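Local coordinates for 6-aminohexanoate-cyclic-dimer hydrolase (PDB 3A2Q), which hydrolyses the cyclic dimer of 6-aminohexanoate, a by-product of nylon-6 manufacture, to the linear dimer, at residues R191-P196 / F238-A243; Q433-L438 / Q452-Y457; L74-Q79 / H99-V104; L384-V389 / L422-P427. The protein carries 1 engineered substitution. One frame throughout, in Å; residues are numbered along the deposited sequence.

From the N terminus the four contacts close one after another, none nesting or crossing. Interaction 3 comes first, drawing the loop behind strand 68-72 onto the start of helix 102-110. Interaction 1 then clasps the loop after strand 185-188 to the one after helix 219-229. Interaction 4 seats the turn between helices 416-422 and 427-431 against the end of strand 383-387, and interaction 2 zips up the hairpin of strands 435-442 and 448-455. Interactions 2 and 4 share the central sheet, where strand 448-455 neighbours 383-387. Interaction 1 lies between them and interaction 3, touching Tyr-457 of interaction 2 and Tyr-102 and Phe-103 of interaction 3.

Interaction 1: residues R191-P196 / F238-A243; sequences RGRISP and FCAPTA
Two loops of the amidase fold, one largely buried and one nearer the surface, are clasped by a pair of arginines, Arg-191 meeting Phe-238 and Arg-193 reaching Pro-241, with Gly-192 between them. One loop follows strand 185-188 of the central sheet, the other follows helix 219-229, and the contact lies away from the active site. Gly-192 lets the backbones come close: with no side chain, it brings its CA to 3.9 Å from Cys-239 CA, in space that a beta carbon could not share with the backbone of 238-239. Its positive phi of 84° also suits glycine. On one side of it, Arg-191 lays its aliphatic part over a face of the Phe-238 ring, with CD 3.9 Å from the ring centroid in a CH-pi contact offset toward the rim. The guanidinium CZ is 5.5 Å from the Phe-238 ring centroid, so any cation-pi attraction is weak at most; the planes are 48° apart. It is held by backbone oxygens, NE by Gly-208 O and NH2 by Val-430 O. On the other side, Arg-193 sets out away from the second loop but bends at chi2 and chi3, both near +65°, and swings its guanidinium back. A methyl is small enough to slide beneath that flat group: Ala-240 CB lies over the centre of one face, 3.5 Å from Arg-193 CZ. NE forms a salt bridge with Glu-460, so the charge ties in helix 460-473. At the guanidinium edge, Arg-193 NH1 donates to Pro-241 O at 2.8 Å, near its plane, while NH2 adds a weak second bond to that oxygen.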
loop_
_atom_site.group_PDB
_atom_site.type_symbol
_atom_site.label_atom_id
_atom_site.label_comp_id
_atom_site.label_asym_id
_atom_site.label_seq_id
_atom_site.Cartn_x
_atom_site.Cartn_y
_atom_site.Cartn_z
ATOM N N ARG A 191 5.257 9.675 -7.090
ATOM C CA ARG A 191 4.202 9.626 -8.096
ATOM C C ARG A 191 4.859 9.423 -9.464
ATOM O O ARG A 191 5.841 10.088 -9.786
ATOM C CB ARG A 191 3.414 10.944 -8.081
ATOM C CG ARG A 191 2.433 11.124 -9.240
ATOM C CD ARG A 191 1.749 12.481 -9.139
ATOM N NE ARG A 191 0.855 12.547 -7.986
ATOM C CZ ARG A 191 0.688 13.617 -7.216
ATOM N NH1 ARG A 191 1.362 14.737 -7.459
ATOM N NH2 ARG A 191 -0.166 13.570 -6.203
ATOM N N GLY A 192 4.321 8.502 -10.257
ATOM C CA GLY A 192 4.868 8.253 -11.577
ATOM C C GLY A 192 6.050 7.304 -11.623
ATOM O O GLY A 192 6.690 7.166 -12.670
ATOM N N ARG A 193 6.357 6.655 -10.501
ATOM C CA ARG A 193 7.473 5.713 -10.464
ATOM C C ARG A 193 7.059 4.375 -11.067
ATOM O O ARG A 193 7.768 3.815 -11.906
ATOM C CB ARG A 193 7.941 5.485 -9.020
ATOM C CG ARG A 193 9.119 4.515 -8.880
ATOM C CD ARG A 193 10.411 5.103 -9.448
ATOM N NE ARG A 193 10.862 6.268 -8.687
ATOM C CZ ARG A 193 11.725 7.171 -9.146
ATOM N NH1 ARG A 193 12.234 7.047 -10.366
ATOM N NH2 ARG A 193 12.069 8.207 -8.392
ATOM N N ILE A 194 5.908 3.868 -10.633
ATOM C CA ILE A 194 5.406 2.574 -11.099
ATOM C C ILE A 194 4.164 2.719 -11.962
ATOM O O ILE A 194 3.177 3.312 -11.539
ATOM C CB ILE A 194 5.046 1.654 -9.911
ATOM C CG1 ILE A 194 6.257 1.498 -8.986
ATOM C CG2 ILE A 194 4.568 0.295 -10.430
ATOM C CD1 ILE A 194 6.020 0.572 -7.793
ATOM N N SER A 195 4.206 2.165 -13.169
ATOM C CA SER A 195 3.065 2.263 -14.068
ATOM C C SER A 195 1.888 1.379 -13.671
ATOM O O SER A 195 2.068 0.206 -13.353
ATOM C CB SER A 195 3.471 1.895 -15.491
ATOM O OG SER A 195 2.336 1.916 -16.332
ATOM N N PRO A 196 0.665 1.943 -13.684
ATOM C CA PRO A 196 -0.568 1.224 -13.343
ATOM C C PRO A 196 -1.287 0.851 -14.644
ATOM O O PRO A 196 -2.406 0.339 -14.619
ATOM C CB PRO A 196 -1.358 2.262 -12.571
ATOM C CG PRO A 196 -1.056 3.503 -13.364
ATOM C CD PRO A 196 0.433 3.400 -13.665
ATOM N N PHE A 238 1.899 10.383 -15.150
ATOM C CA PHE A 238 2.951 10.937 -14.326
ATOM C C PHE A 238 4.281 10.229 -14.524
ATOM O O PHE A 238 4.335 9.105 -15.020
ATOM C CB PHE A 238 2.491 10.876 -12.868
ATOM C CG PHE A 238 1.163 11.548 -12.641
ATOM C CD1 PHE A 238 1.079 12.932 -12.560
ATOM C CD2 PHE A 238 -0.011 10.804 -12.591
ATOM C CE1 PHE A 238 -0.155 13.566 -12.434
ATOM C CE2 PHE A 238 -1.249 11.426 -12.467
ATOM C CZ PHE A 238 -1.320 12.810 -12.389
ATOM N N CYS A 239 5.356 10.903 -14.143
ATOM C CA CYS A 239 6.687 10.344 -14.278
ATOM C C CYS A 239 7.532 10.850 -13.112
ATOM O O CYS A 239 7.305 11.950 -12.600
ATOM C CB CYS A 239 7.293 10.779 -15.614
ATOM S SG CYS A 239 8.726 9.821 -16.144
ATOM N N ALA A 240 8.487 10.041 -12.672
ATOM C CA ALA A 240 9.342 10.429 -11.558
ATOM C C ALA A 240 10.773 10.627 -12.045
ATOM O O ALA A 240 11.150 10.099 -13.086
ATOM C CB ALA A 240 9.301 9.349 -10.476
ATOM N N PRO A 241 11.577 11.412 -11.306
ATOM C CA PRO A 241 12.978 11.682 -11.650
ATOM C C PRO A 241 13.747 10.362 -11.708
ATOM O O PRO A 241 13.523 9.476 -10.888
ATOM C CB PRO A 241 13.451 12.575 -10.506
ATOM C CG PRO A 241 12.190 13.278 -10.080
ATOM C CD PRO A 241 11.171 12.180 -10.117
ATOM N N THR A 242 14.652 10.246 -12.672
ATOM C CA THR A 242 15.441 9.035 -12.872
ATOM C C THR A 242 16.629 8.921 -11.920
ATOM O O THR A 242 17.339 9.899 -11.680
ATOM C CB THR A 242 15.985 8.980 -14.313
ATOM O OG1 THR A 242 14.906 9.133 -15.241
ATOM C CG2 THR A 242 16.678 7.650 -14.571
ATOM N N ALA A 243 16.841 7.720 -11.390
ATOM C CA ALA A 243 17.961 7.470 -10.494
ATOM C C ALA A 243 19.168 7.153 -11.370
ATOM O O ALA A 243 19.020 6.615 -12.465
ATOM C CB ALA A 243 17.656 6.290 -9.576
#

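Interaction 2: residues Q433-L438 / Q452-Y457; sequences QPAISL and QIVAAY
The flat carboxamide of Gln-452 meets the neighbouring strand through its oxygen, with OE1 3.5 Å from Ala-435 CB, whereas the ring of Tyr-457, beyond the strand end, is met obliquely by Gln-433 N. Gln-452 gets there on an extended chain, its CG anti to the backbone N (chi1 -168°), which runs past Ile-436 O. A long amide suits this buried place because both its ends are used: OE1 accepts from Arg-176 NH1 and NE2 donates to Phe-424 O, fixing which way the amide is flipped. The second amide, that of Gln-433, sits where the chains leave the strands. Its OE1 is bonded to Ser-431 OG, and its NE2 donates a weak hydrogen bond to a water that also accepts from Tyr-457 N at 3.0 Å. Gln-433 CB lies 3.4 Å from Ala-455 O, a buried carbonyl. Between these ends the backbones pair antiparallel. Ile-436 and Ile-453 form a hydrogen-bonded pair, each N to the other's O at 3.0 Å, and Ala-455 N donates to Pro-434 O at 3.2 Å. Proline can accept through its carbonyl but has no N-H to return a bond, consistent with Ala-455 O having no partner in the model. The two isoleucines pack on the face covered by Leu-463 of helix 460-473, Ile-436 CG2 lying 4.1 Å from Ile-453 CB. On the other face the small Ala-435 lies beside Val-454, its CB 4.0 Å from Val-454 CG2. Antiparallel strands 435-442 and 448-455, joined by a short connection, make a beta hairpin within the central mixed sheet of the amidase fold.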
loop_
_atom_site.group_PDB
_atom_site.type_symbol
_atom_site.label_atom_id
_atom_site.label_comp_id
_atom_site.label_asym_id
_atom_site.label_seq_id
_atom_site.Cartn_x
_atom_site.Cartn_y
_atom_site.Cartn_z
ATOM N N GLN A 433 5.269 12.561 -2.859
ATOM C CA GLN A 433 6.584 12.196 -2.342
ATOM C C GLN A 433 6.676 10.743 -1.919
ATOM O O GLN A 433 5.698 10.155 -1.462
ATOM C CB GLN A 433 6.946 13.079 -1.154
ATOM C CG GLN A 433 7.133 14.527 -1.518
ATOM C CD GLN A 433 7.037 15.427 -0.310
ATOM O OE1 GLN A 433 5.975 15.552 0.296
ATOM N NE2 GLN A 433 8.142 16.056 0.049
ATOM N N PRO A 434 7.866 10.142 -2.062
ATOM C CA PRO A 434 8.055 8.741 -1.683
ATOM C C PRO A 434 7.959 8.630 -0.161
ATOM O O PRO A 434 8.541 9.434 0.573
ATOM C CB PRO A 434 9.448 8.422 -2.223
ATOM C CG PRO A 434 10.160 9.738 -2.091
ATOM C CD PRO A 434 9.126 10.744 -2.539
ATOM N N ALA A 435 7.214 7.638 0.315
ATOM C CA ALA A 435 7.025 7.463 1.751
ATOM C C ALA A 435 6.974 5.986 2.070
ATOM O O ALA A 435 6.234 5.229 1.438
ATOM C CB ALA A 435 5.728 8.140 2.197
ATOM N N ILE A 436 7.747 5.576 3.065
ATOM C CA ILE A 436 7.804 4.171 3.424
ATOM C C ILE A 436 7.448 3.939 4.887
ATOM O O ILE A 436 7.761 4.759 5.753
ATOM C CB ILE A 436 9.227 3.613 3.133
ATOM C CG1 ILE A 436 9.245 2.087 3.224
ATOM C CG2 ILE A 436 10.231 4.213 4.116
ATOM C CD1 ILE A 436 10.524 1.479 2.682
ATOM N N SER A 437 6.755 2.835 5.152
ATOM C CA SER A 437 6.406 2.479 6.526
ATOM C C SER A 437 7.302 1.303 6.902
ATOM O O SER A 437 7.345 0.310 6.180
ATOM C CB SER A 437 4.941 2.050 6.630
ATOM O OG SER A 437 4.618 1.735 7.975
ATOM N N LEU A 438 8.018 1.431 8.018
ATOM C CA LEU A 438 8.911 0.383 8.506
ATOM C C LEU A 438 8.309 -0.185 9.789
ATOM O O LEU A 438 7.868 0.571 10.652
ATOM C CB LEU A 438 10.298 0.967 8.803
ATOM C CG LEU A 438 10.990 1.661 7.624
ATOM C CD1 LEU A 438 12.343 2.217 8.076
ATOM C CD2 LEU A 438 11.171 0.672 6.486
ATOM N N GLN A 452 6.897 5.958 9.783
ATOM C CA GLN A 452 6.937 6.456 8.411
ATOM C C GLN A 452 8.085 7.426 8.157
ATOM O O GLN A 452 8.400 8.271 8.997
ATOM C CB GLN A 452 5.602 7.141 8.069
ATOM C CG GLN A 452 5.420 7.445 6.577
ATOM C CD GLN A 452 4.076 8.080 6.225
ATOM O OE1 GLN A 452 3.681 8.092 5.060
ATOM N NE2 GLN A 452 3.378 8.619 7.226
ATOM N N ILE A 453 8.701 7.295 6.989
ATOM C CA ILE A 453 9.796 8.173 6.594
ATOM C C ILE A 453 9.409 8.727 5.224
ATOM O O ILE A 453 8.994 7.971 4.346
ATOM C CB ILE A 453 11.130 7.404 6.444
ATOM C CG1 ILE A 453 11.324 6.437 7.613
ATOM C CG2 ILE A 453 12.282 8.390 6.378
ATOM C CD1 ILE A 453 11.334 7.092 8.958
ATOM N N VAL A 454 9.541 10.039 5.052
ATOM C CA VAL A 454 9.194 10.697 3.795
ATOM C C VAL A 454 10.388 11.494 3.264
ATOM O O VAL A 454 10.950 12.314 3.985
ATOM C CB VAL A 454 8.029 11.694 3.991
ATOM C CG1 VAL A 454 7.571 12.227 2.637
ATOM C CG2 VAL A 454 6.875 11.020 4.739
ATOM N N ALA A 455 10.749 11.263 2.006
ATOM C CA ALA A 455 11.863 11.971 1.380
ATOM C C ALA A 455 11.344 12.913 0.296
ATOM O O ALA A 455 10.156 12.907 -0.028
ATOM C CB ALA A 455 12.849 10.974 0.784
ATOM N N ALA A 456 12.233 13.726 -0.267
ATOM C CA ALA A 456 11.832 14.659 -1.313
ATOM C C ALA A 456 11.371 13.907 -2.562
ATOM O O ALA A 456 11.741 12.754 -2.776
ATOM C CB ALA A 456 12.994 15.595 -1.656
ATOM N N TYR A 457 10.553 14.571 -3.374
ATOM C CA TYR A 457 10.030 14.001 -4.620
ATOM C C TYR A 457 11.145 13.309 -5.411
ATOM O O TYR A 457 12.166 13.929 -5.726
ATOM C CB TYR A 457 9.433 15.119 -5.478
ATOM C CG TYR A 457 8.494 14.664 -6.576
ATOM C CD1 TYR A 457 7.134 14.484 -6.325
ATOM C CD2 TYR A 457 8.961 14.425 -7.867
ATOM C CE1 TYR A 457 6.262 14.079 -7.336
ATOM C CE2 TYR A 457 8.101 14.018 -8.884
ATOM C CZ TYR A 457 6.752 13.846 -8.611
ATOM O OH TYR A 457 5.901 13.429 -9.610
HETATM O O HOH W 1 9.633 17.247 -2.532
#

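Interaction 3: residues L74-Q79 / H99-V104; sequences LTVVSQ and HDAYFV
A chi1 of 68° places the His-99 ring between its own backbone N and carbonyl carbon; in Val-77, where CG1 is anti to the carbonyl carbon (chi1 -65°), CG2 takes the equivalent place, and this methyl comes to rest over one face of the imidazole. This CH-pi contact puts Val-77 CG2 4.0 Å from the His-99 ring centroid, offset toward the rim. In the amidase fold this loop crosses the N-terminus of helix 102-110, where Ala-101 is the N-cap residue. Alanine is small enough to let the loop close in: Val-76 CB is 3.7 Å from Ala-101 CB, and Val-104 CG2 approaches Val-77 O from the first turn. That same carbonyl accepts from Ala-101 N at 3.0 Å. Val-77 N, in contrast, is buried without a polar partner in the model. The loop follows the strand carrying Lys-72, a probable charge-relay residue, whose side chain is about 6 Å from that of Val-76. Asp-100 divides its carboxylate between two partners, OD2 forming a salt bridge with Arg-108 farther along the helix. Its OD1 takes the amide proton of Gln-79 N in a nearly straight bond of 2.8 Å, approached from above the carboxylate plane.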
loop_
_atom_site.group_PDB
_atom_site.type_symbol
_atom_site.label_atom_id
_atom_site.label_comp_id
_atom_site.label_asym_id
_atom_site.label_seq_id
_atom_site.Cartn_x
_atom_site.Cartn_y
_atom_site.Cartn_z
ATOM N N LEU A 74 -7.290 -5.271 -7.547
ATOM C CA LEU A 74 -7.734 -3.912 -7.823
ATOM C C LEU A 74 -6.711 -3.220 -8.727
ATOM O O LEU A 74 -5.496 -3.407 -8.566
ATOM C CB LEU A 74 -7.866 -3.121 -6.518
ATOM C CG LEU A 74 -8.526 -1.745 -6.605
ATOM C CD1 LEU A 74 -10.016 -1.897 -6.909
ATOM C CD2 LEU A 74 -8.339 -1.013 -5.286
ATOM N N THR A 75 -7.213 -2.434 -9.678
ATOM C CA THR A 75 -6.375 -1.674 -10.607
ATOM C C THR A 75 -5.628 -2.526 -11.632
ATOM O O THR A 75 -6.007 -2.567 -12.805
ATOM C CB THR A 75 -5.353 -0.796 -9.838
ATOM O OG1 THR A 75 -6.038 -0.041 -8.832
ATOM C CG2 THR A 75 -4.649 0.179 -10.792
ATOM N N VAL A 76 -4.558 -3.187 -11.199
ATOM C CA VAL A 76 -3.785 -4.022 -12.106
ATOM C C VAL A 76 -4.503 -5.354 -12.228
ATOM O O VAL A 76 -5.119 -5.812 -11.271
ATOM C CB VAL A 76 -2.344 -4.260 -11.584
ATOM C CG1 VAL A 76 -1.618 -2.937 -11.443
ATOM C CG2 VAL A 76 -2.383 -4.988 -10.255
ATOM N N VAL A 77 -4.444 -5.961 -13.408
ATOM C CA VAL A 77 -5.106 -7.240 -13.626
ATOM C C VAL A 77 -4.175 -8.263 -14.258
ATOM O O VAL A 77 -3.129 -7.912 -14.800
ATOM C CB VAL A 77 -6.355 -7.076 -14.524
ATOM C CG1 VAL A 77 -7.400 -6.234 -13.813
ATOM C CG2 VAL A 77 -5.971 -6.428 -15.846
ATOM N N SER A 78 -4.556 -9.535 -14.165
ATOM C CA SER A 78 -3.778 -10.627 -14.740
ATOM C C SER A 78 -4.649 -11.327 -15.784
ATOM O O SER A 78 -5.820 -11.614 -15.538
ATOM C CB SER A 78 -3.345 -11.609 -13.648
ATOM O OG SER A 78 -4.453 -12.036 -12.875
ATOM N N GLN A 79 -4.067 -11.589 -16.949
ATOM C CA GLN A 79 -4.778 -12.212 -18.065
ATOM C C GLN A 79 -5.479 -13.529 -17.745
ATOM O O GLN A 79 -4.883 -14.445 -17.185
ATOM C CB GLN A 79 -3.809 -12.418 -19.231
ATOM C CG GLN A 79 -4.446 -12.958 -20.496
ATOM C CD GLN A 79 -3.467 -13.004 -21.652
ATOM O OE1 GLN A 79 -2.430 -13.666 -21.577
ATOM N NE2 GLN A 79 -3.790 -12.295 -22.729
ATOM N N HIS A 99 -6.137 -9.175 -20.234
ATOM C CA HIS A 99 -4.728 -8.848 -20.437
ATOM C C HIS A 99 -3.937 -8.747 -19.136
ATOM O O HIS A 99 -4.502 -8.833 -18.047
ATOM C CB HIS A 99 -4.606 -7.515 -21.170
ATOM C CG HIS A 99 -5.045 -6.342 -20.350
ATOM N ND1 HIS A 99 -6.371 -6.048 -20.122
ATOM C CD2 HIS A 99 -4.331 -5.422 -19.658
ATOM C CE1 HIS A 99 -6.457 -4.998 -19.324
ATOM N NE2 HIS A 99 -5.232 -4.600 -19.027
ATOM N N ASP A 100 -2.626 -8.562 -19.273
ATOM C CA ASP A 100 -1.729 -8.400 -18.132
ATOM C C ASP A 100 -1.392 -6.916 -18.001
ATOM O O ASP A 100 -1.149 -6.237 -19.001
ATOM C CB ASP A 100 -0.402 -9.148 -18.333
ATOM C CG ASP A 100 -0.512 -10.642 -18.099
ATOM O OD1 ASP A 100 -1.311 -11.063 -17.238
ATOM O OD2 ASP A 100 0.231 -11.394 -18.767
ATOM N N ALA A 101 -1.381 -6.407 -16.777
ATOM C CA ALA A 101 -1.014 -5.011 -16.567
ATOM C C ALA A 101 0.499 -4.982 -16.727
ATOM O O ALA A 101 1.151 -6.016 -16.595
ATOM C CB ALA A 101 -1.400 -4.564 -15.164
ATOM N N TYR A 102 1.064 -3.816 -17.020
ATOM C CA TYR A 102 2.509 -3.716 -17.173
ATOM C C TYR A 102 3.217 -4.248 -15.927
ATOM O O TYR A 102 4.231 -4.933 -16.029
ATOM C CB TYR A 102 2.918 -2.262 -17.419
ATOM C CG TYR A 102 2.507 -1.711 -18.768
ATOM C CD1 TYR A 102 1.993 -0.419 -18.883
ATOM C CD2 TYR A 102 2.659 -2.466 -19.936
ATOM C CE1 TYR A 102 1.640 0.111 -20.121
ATOM C CE2 TYR A 102 2.308 -1.941 -21.185
ATOM C CZ TYR A 102 1.801 -0.649 -21.268
ATOM O OH TYR A 102 1.477 -0.098 -22.493
ATOM N N PHE A 103 2.682 -3.925 -14.751
ATOM C CA PHE A 103 3.266 -4.376 -13.490
ATOM C C PHE A 103 3.409 -5.896 -13.498
ATOM O O PHE A 103 4.468 -6.429 -13.170
ATOM C CB PHE A 103 2.374 -3.969 -12.304
ATOM C CG PHE A 103 2.975 -4.274 -10.950
ATOM C CD1 PHE A 103 3.723 -3.317 -10.275
ATOM C CD2 PHE A 103 2.799 -5.522 -10.358
ATOM C CE1 PHE A 103 4.291 -3.595 -9.028
ATOM C CE2 PHE A 103 3.361 -5.812 -9.116
ATOM C CZ PHE A 103 4.110 -4.846 -8.449
ATOM N N VAL A 104 2.331 -6.584 -13.867
ATOM C CA VAL A 104 2.326 -8.043 -13.908
ATOM C C VAL A 104 3.348 -8.601 -14.896
ATOM O O VAL A 104 4.034 -9.572 -14.594
ATOM C CB VAL A 104 0.916 -8.583 -14.254
ATOM C CG1 VAL A 104 0.962 -10.088 -14.469
ATOM C CG2 VAL A 104 -0.046 -8.254 -13.126
#

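Interaction 4: residues L384-V389 / L422-P427; sequences LILPTV and LAFTVP
Phe-424 turns one edge of its ring to the backbone of Pro-387, whose O lies in the ring plane 3.4 Å from Phe-424 CD2. A ring edge, with its slightly positive C-H groups, is a reasonable neighbour for this carbonyl, which is buried and has no hydrogen-bonding partner in the model. With CG anti to its own carbonyl carbon (chi1 -79°), the ring reaches over to the end of strand 383-387. Leu-386 comes to the ring obliquely, its branch CD1 3.8 Å from Phe-424 CD2. The pyrrolidine of Pro-387 likewise crosses it at an angle, CD 3.9 Å from Phe-424 CE2, so that aliphatic carbon lines the aromatic group. These residues join two parts of the amidase fold: the end of strand 383-387 in the central sheet, and the turn between helices 416-422 and 427-431. In that turn Leu-422 O accepts from both Thr-425 N and Val-426 N. The side chain of Thr-425 lies about 8 Å from a bound 6-aminohexanoic acid, and its OG1 is hydrogen-bonded to Ala-172 O in the ligand pocket. A threonine serves both sides here, since its CG2 packs 3.9 Å from Thr-388 CG2, the two side chains crossing at an angle, while Thr-388 OG1 bonds to Ser-437 OG. A water bridges the two backbones, donating to Thr-388 O at 2.6 Å and accepting from Phe-424 N at 2.9 Å.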
loop_
_atom_site.group_PDB
_atom_site.type_symbol
_atom_site.label_atom_id
_atom_site.label_comp_id
_atom_site.label_asym_id
_atom_site.label_seq_id
_atom_site.Cartn_x
_atom_site.Cartn_y
_atom_site.Cartn_z
ATOM N N LEU A 384 11.363 13.463 6.794
ATOM C CA LEU A 384 10.386 13.683 7.851
ATOM C C LEU A 384 10.133 12.297 8.431
ATOM O O LEU A 384 9.951 11.337 7.683
ATOM C CB LEU A 384 9.067 14.241 7.296
ATOM C CG LEU A 384 7.958 14.393 8.347
ATOM C CD1 LEU A 384 8.299 15.543 9.286
ATOM C CD2 LEU A 384 6.613 14.658 7.674
ATOM N N ILE A 385 10.166 12.196 9.756
ATOM C CA ILE A 385 9.904 10.944 10.452
ATOM C C ILE A 385 8.613 11.167 11.232
ATOM O O ILE A 385 8.486 12.150 11.964
ATOM C CB ILE A 385 11.011 10.597 11.485
ATOM C CG1 ILE A 385 12.396 10.752 10.862
ATOM C CG2 ILE A 385 10.818 9.168 11.987
ATOM C CD1 ILE A 385 12.626 9.894 9.651
ATOM N N LEU A 386 7.650 10.268 11.064
ATOM C CA LEU A 386 6.391 10.384 11.781
ATOM C C LEU A 386 5.714 9.022 11.812
ATOM O O LEU A 386 6.042 8.144 11.015
ATOM C CB LEU A 386 5.472 11.406 11.101
ATOM C CG LEU A 386 4.853 11.048 9.742
ATOM C CD1 LEU A 386 3.816 12.101 9.380
ATOM C CD2 LEU A 386 5.925 10.960 8.665
ATOM N N PRO A 387 4.778 8.815 12.757
ATOM C CA PRO A 387 4.091 7.519 12.825
ATOM C C PRO A 387 3.347 7.282 11.516
ATOM O O PRO A 387 2.911 8.237 10.881
ATOM C CB PRO A 387 3.126 7.696 14.003
ATOM C CG PRO A 387 3.785 8.752 14.845
ATOM C CD PRO A 387 4.339 9.717 13.833
ATOM N N THR A 388 3.204 6.028 11.098
ATOM C CA THR A 388 2.479 5.764 9.863
ATOM C C THR A 388 0.988 5.978 10.134
ATOM O O THR A 388 0.304 6.632 9.349
ATOM C CB THR A 388 2.717 4.333 9.356
ATOM O OG1 THR A 388 4.119 4.121 9.181
ATOM C CG2 THR A 388 2.022 4.119 8.008
ATOM N N VAL A 389 0.493 5.427 11.241
ATOM C CA VAL A 389 -0.914 5.603 11.613
ATOM C C VAL A 389 -0.976 6.362 12.937
ATOM O O VAL A 389 0.021 6.432 13.662
ATOM C CB VAL A 389 -1.662 4.252 11.722
ATOM C CG1 VAL A 389 -1.614 3.535 10.384
ATOM C CG2 VAL A 389 -1.055 3.391 12.820
ATOM N N LEU A 422 -5.608 7.181 8.298
ATOM C CA LEU A 422 -4.950 7.800 7.146
ATOM C C LEU A 422 -4.511 9.264 7.241
ATOM O O LEU A 422 -3.962 9.801 6.278
ATOM C CB LEU A 422 -5.847 7.624 5.908
ATOM C CG LEU A 422 -7.304 8.105 6.000
ATOM C CD1 LEU A 422 -7.354 9.625 6.049
ATOM C CD2 LEU A 422 -8.098 7.605 4.789
ATOM N N ALA A 423 -4.724 9.907 8.386
ATOM C CA ALA A 423 -4.355 11.318 8.527
ATOM C C ALA A 423 -2.876 11.629 8.285
ATOM O O ALA A 423 -2.549 12.690 7.756
ATOM C CB ALA A 423 -4.782 11.838 9.899
ATOM N N PHE A 424 -1.985 10.720 8.674
ATOM C CA PHE A 424 -0.548 10.938 8.481
ATOM C C PHE A 424 0.005 10.349 7.173
ATOM O O PHE A 424 1.198 10.485 6.883
ATOM C CB PHE A 424 0.239 10.358 9.660
ATOM C CG PHE A 424 0.249 11.231 10.891
ATOM C CD1 PHE A 424 -0.680 12.257 11.056
ATOM C CD2 PHE A 424 1.169 10.995 11.907
ATOM C CE1 PHE A 424 -0.694 13.032 12.217
ATOM C CE2 PHE A 424 1.164 11.765 13.070
ATOM C CZ PHE A 424 0.229 12.786 13.225
ATOM N N THR A 425 -0.843 9.696 6.381
ATOM C CA THR A 425 -0.368 9.126 5.124
ATOM C C THR A 425 -0.897 9.873 3.901
ATOM O O THR A 425 -0.176 10.067 2.920
ATOM C CB THR A 425 -0.752 7.629 4.983
ATOM O OG1 THR A 425 -2.129 7.450 5.332
ATOM C CG2 THR A 425 0.124 6.752 5.875
ATOM N N VAL A 426 -2.147 10.316 3.964
ATOM C CA VAL A 426 -2.757 10.995 2.826
ATOM C C VAL A 426 -2.066 12.274 2.321
ATOM O O VAL A 426 -2.095 12.556 1.122
ATOM C CB VAL A 426 -4.268 11.271 3.096
ATOM C CG1 VAL A 426 -4.439 12.395 4.084
ATOM C CG2 VAL A 426 -4.978 11.576 1.794
ATOM N N PRO A 427 -1.421 13.055 3.209
ATOM C CA PRO A 427 -0.776 14.262 2.681
ATOM C C PRO A 427 0.259 13.962 1.596
ATOM O O PRO A 427 0.469 14.763 0.690
ATOM C CB PRO A 427 -0.127 14.883 3.919
ATOM C CG PRO A 427 -0.948 14.376 5.049
ATOM C CD PRO A 427 -1.212 12.944 4.663
HETATM O O HOH W 2 -1.940 7.840 9.066
#